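Glutamyl endopeptidase (Staphylococcus epidermidis, PDB 6PYM) probably cleaves peptide bonds on the carbonyl side of glutamate or aspartate, as a secreted serine protease of the S1B family. Local coordinates at residues Asn49-Asn54 with Asn91-Ile96. The protein carries 1 engineered substitution. Numbering follows the deposited sequence.
Sequences NKHVVN and NSDLAI
Asp93 holds His51 at two points, one carboxylate oxygen for the ring and the other for the backbone. Asp93 OD2 accepts the N-H of His51 ND1 at 2.6 Å, nearly straight (162°) and only slightly out of the imidazole plane. Asp93 OD1 accepts the backbone N-H of His51 at 3.0 Å. Both oxygens use their syn lone pairs, yet the carboxylate is turned 43° from the ring plane, so it meets the ring edge twisted rather than coplanar. CG of His51 lies between its own backbone N and carbonyl carbon (chi1 83°), which brings the ring edge carrying ND1 to Asp93 OD2. Lys50 N also lies 2.8 Å from Asp93 OD1, which places that oxygen beside the start of the helix.

The side chain of Asn49 crosses that of Asp93 at a slant, its CB 3.3 Å from Asp93 OD1. Its ND2 gives a weak, bent bond to Asp93 O and a further one to His184 O, tying the helix start to strand 180-188. The extended chain of Lys50 runs alongside the backbone of 92-94, its CG packing 3.4 Å from Leu94 O; NZ ends in a weak bond to Ser92 O and is held also by Tyr88 O and Gly90 O. At the opposite end of the contact from the Lys50 ammonium, Val53 CG2 packs on Ala95 CB, where strand 95-99 of the N-terminal barrel begins.

His51 and Asp93 are the predicted histidine and aspartate of the charge relay system of this chymotrypsin-like fold; the third position is the engineered Ala169, which touches the His51 side chain. The ND1 bond fixes the rotation of the imidazole and leaves NE2 on the far side of the ring, as a catalytic triad requires for proton exchange with the serine that this variant lacks.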
ATOM      1  N   ASN A  49       0.982   1.000  -6.633  1.00  7.41           N
ATOM      2  CA  ASN A  49       1.706   0.496  -7.794  1.00  7.11           C
ATOM      3  C   ASN A  49       1.480   1.375  -9.022  1.00  7.26           C
ATOM      4  O   ASN A  49       0.422   1.988  -9.188  1.00  8.48           O
ATOM      5  CB  ASN A  49       1.243  -0.907  -8.192  1.00  7.85           C
ATOM      6  CG  ASN A  49       1.463  -1.966  -7.131  1.00  7.29           C
ATOM      7  OD1 ASN A  49       0.722  -2.945  -7.100  1.00  8.55           O
ATOM      8  ND2 ASN A  49       2.489  -1.813  -6.295  1.00  8.15           N
ATOM      9  N   LYS A  50       2.467   1.363  -9.927  1.00  8.19           N
ATOM     10  CA  LYS A  50       2.253   1.909 -11.267  1.00  8.47           C
ATOM     11  C   LYS A  50       1.064   1.255 -11.945  1.00  8.06           C
ATOM     12  O   LYS A  50       0.242   1.936 -12.567  1.00  9.28           O
ATOM     13  CB  LYS A  50       3.494   1.722 -12.141  1.00  8.94           C
ATOM     14  CG  LYS A  50       4.671   2.575 -11.721  1.00  9.21           C
ATOM     15  CD  LYS A  50       5.898   2.258 -12.546  1.00  9.90           C
ATOM     16  CE  LYS A  50       7.047   3.173 -12.176  1.00  9.09           C
ATOM     17  NZ  LYS A  50       8.323   2.780 -12.824  1.00 11.46           N
ATOM     18  N   HIS A  51       0.961  -0.069 -11.861  1.00  8.37           N
ATOM     19  CA  HIS A  51      -0.090  -0.725 -12.630  1.00  9.84           C
ATOM     20  C   HIS A  51      -1.474  -0.402 -12.086  1.00  9.21           C
ATOM     21  O   HIS A  51      -2.465  -0.526 -12.818  1.00 11.75           O
ATOM     22  CB  HIS A  51       0.165  -2.230 -12.802  1.00  9.25           C
ATOM     23  CG  HIS A  51      -0.274  -3.083 -11.650  1.00  8.66           C
ATOM     24  ND1 HIS A  51       0.591  -3.514 -10.665  1.00  9.28           N
ATOM     25  CD2 HIS A  51      -1.475  -3.647 -11.370  1.00 10.17           C
ATOM     26  CE1 HIS A  51      -0.065  -4.288  -9.818  1.00  8.90           C
ATOM     27  NE2 HIS A  51      -1.321  -4.381 -10.219  1.00 10.41           N
ATOM     28  N   VAL A  52      -1.564   0.022 -10.826  1.00  9.36           N
ATOM     29  CA  VAL A  52      -2.830   0.501 -10.279  1.00 10.19           C
ATOM     30  C   VAL A  52      -3.166   1.878 -10.840  1.00 10.10           C
ATOM     31  O   VAL A  52      -4.237   2.078 -11.428  1.00 11.84           O
ATOM     32  CB  VAL A  52      -2.794   0.499  -8.741  1.00  8.83           C
ATOM     33  CG1 VAL A  52      -4.015   1.219  -8.165  1.00 12.01           C
ATOM     34  CG2 VAL A  52      -2.741  -0.925  -8.211  1.00 10.62           C
ATOM     35  N   VAL A  53      -2.255   2.843 -10.688  1.00 10.04           N
ATOM     36  CA  VAL A  53      -2.550   4.189 -11.176  1.00 11.28           C
ATOM     37  C   VAL A  53      -2.685   4.227 -12.695  1.00 11.66           C
ATOM     38  O   VAL A  53      -3.418   5.070 -13.224  1.00 13.35           O
ATOM     39  CB  VAL A  53      -1.555   5.246 -10.660  1.00 12.51           C
ATOM     40  CG1 VAL A  53      -1.619   5.357  -9.146  1.00 14.93           C
ATOM     41  CG2 VAL A  53      -0.149   4.947 -11.126  1.00 13.25           C
ATOM     42  N   ASN A  54      -1.982   3.338 -13.415  1.00 11.72           N
ATOM     43  CA  ASN A  54      -2.120   3.258 -14.871  1.00 13.56           C
ATOM     44  C   ASN A  54      -3.560   2.977 -15.288  1.00 13.83           C
ATOM     45  O   ASN A  54      -3.954   3.305 -16.418  1.00 15.22           O
ATOM     46  CB  ASN A  54      -1.209   2.165 -15.459  1.00 15.31           C
ATOM     47  CG  ASN A  54       0.288   2.514 -15.413  1.00 13.71           C
ATOM     48  OD1 ASN A  54       0.675   3.666 -15.209  1.00 16.20           O
ATOM     49  ND2 ASN A  54       1.135   1.498 -15.610  1.00 15.64           N
ATOM     50  N   ASN A  91      12.879   0.882 -12.501  1.00 10.66           N
ATOM     51  CA  ASN A  91      12.141  -0.207 -13.142  1.00 10.91           C
ATOM     52  C   ASN A  91      11.446  -1.096 -12.111  1.00 11.03           C
ATOM     53  O   ASN A  91      11.654  -2.306 -12.059  1.00 12.60           O
ATOM     54  CB  ASN A  91      13.071  -1.022 -14.030  1.00 13.18           C
ATOM     55  CG  ASN A  91      13.552  -0.240 -15.221  1.00 13.68           C
ATOM     56  OD1 ASN A  91      12.822  -0.068 -16.198  1.00 16.05           O
ATOM     57  ND2 ASN A  91      14.780   0.247 -15.150  1.00 14.20           N
ATOM     58  N   SER A  92      10.581  -0.471 -11.310  1.00 10.19           N
ATOM     59  CA  SER A  92       9.795  -1.168 -10.298  1.00 10.15           C
ATOM     60  C   SER A  92       8.387  -0.594 -10.271  1.00  9.39           C
ATOM     61  O   SER A  92       8.152   0.551 -10.661  1.00  9.10           O
ATOM     62  CB  SER A  92      10.431  -1.063  -8.910  1.00 13.15           C
ATOM     63  OG  SER A  92      11.696  -1.699  -8.891  1.00 18.78           O
ATOM     64  N   ASP A  93       7.454  -1.402  -9.757  1.00  9.25           N
ATOM     65  CA  ASP A  93       6.018  -1.119  -9.807  1.00  8.25           C
ATOM     66  C   ASP A  93       5.594  -0.224  -8.636  1.00  7.70           C
ATOM     67  O   ASP A  93       4.793  -0.609  -7.775  1.00  8.27           O
ATOM     68  CB  ASP A  93       5.253  -2.440  -9.788  1.00  8.87           C
ATOM     69  CG  ASP A  93       3.834  -2.322 -10.295  1.00  8.32           C
ATOM     70  OD1 ASP A  93       3.399  -1.214 -10.651  1.00  8.57           O
ATOM     71  OD2 ASP A  93       3.155  -3.377 -10.316  1.00  9.40           O
ATOM     72  N   LEU A  94       6.119   1.005  -8.615  1.00  7.55           N
ATOM     73  CA  LEU A  94       5.896   1.933  -7.509  1.00  8.18           C
ATOM     74  C   LEU A  94       5.507   3.298  -8.049  1.00  7.93           C
ATOM     75  O   LEU A  94       6.164   3.824  -8.956  1.00  8.88           O
ATOM     76  CB  LEU A  94       7.168   2.088  -6.679  1.00  9.30           C
ATOM     77  CG  LEU A  94       7.090   3.078  -5.512  1.00  8.67           C
ATOM     78  CD1 LEU A  94       6.069   2.629  -4.458  1.00 10.14           C
ATOM     79  CD2 LEU A  94       8.474   3.275  -4.904  1.00 10.79           C
ATOM     80  N   ALA A  95       4.474   3.894  -7.467  1.00  8.23           N
ATOM     81  CA  ALA A  95       4.099   5.260  -7.785  1.00  9.01           C
ATOM     82  C   ALA A  95       3.619   5.964  -6.529  1.00  8.44           C
ATOM     83  O   ALA A  95       3.030   5.348  -5.632  1.00  9.26           O
ATOM     84  CB  ALA A  95       2.984   5.307  -8.835  1.00  9.60           C
ATOM     85  N   ILE A  96       3.883   7.266  -6.470  1.00  8.19           N
ATOM     86  CA  ILE A  96       3.222   8.148  -5.519  1.00  8.93           C
ATOM     87  C   ILE A  96       1.960   8.656  -6.185  1.00  9.24           C
ATOM     88  O   ILE A  96       1.986   9.059  -7.356  1.00 10.24           O
ATOM     89  CB  ILE A  96       4.129   9.334  -5.144  1.00  9.98           C
ATOM     90  CG1 ILE A  96       5.429   8.854  -4.491  1.00 10.28           C
ATOM     91  CG2 ILE A  96       3.372  10.321  -4.253  1.00 11.06           C
ATOM     92  CD1 ILE A  96       6.494   9.945  -4.367  1.00 12.13           C
TER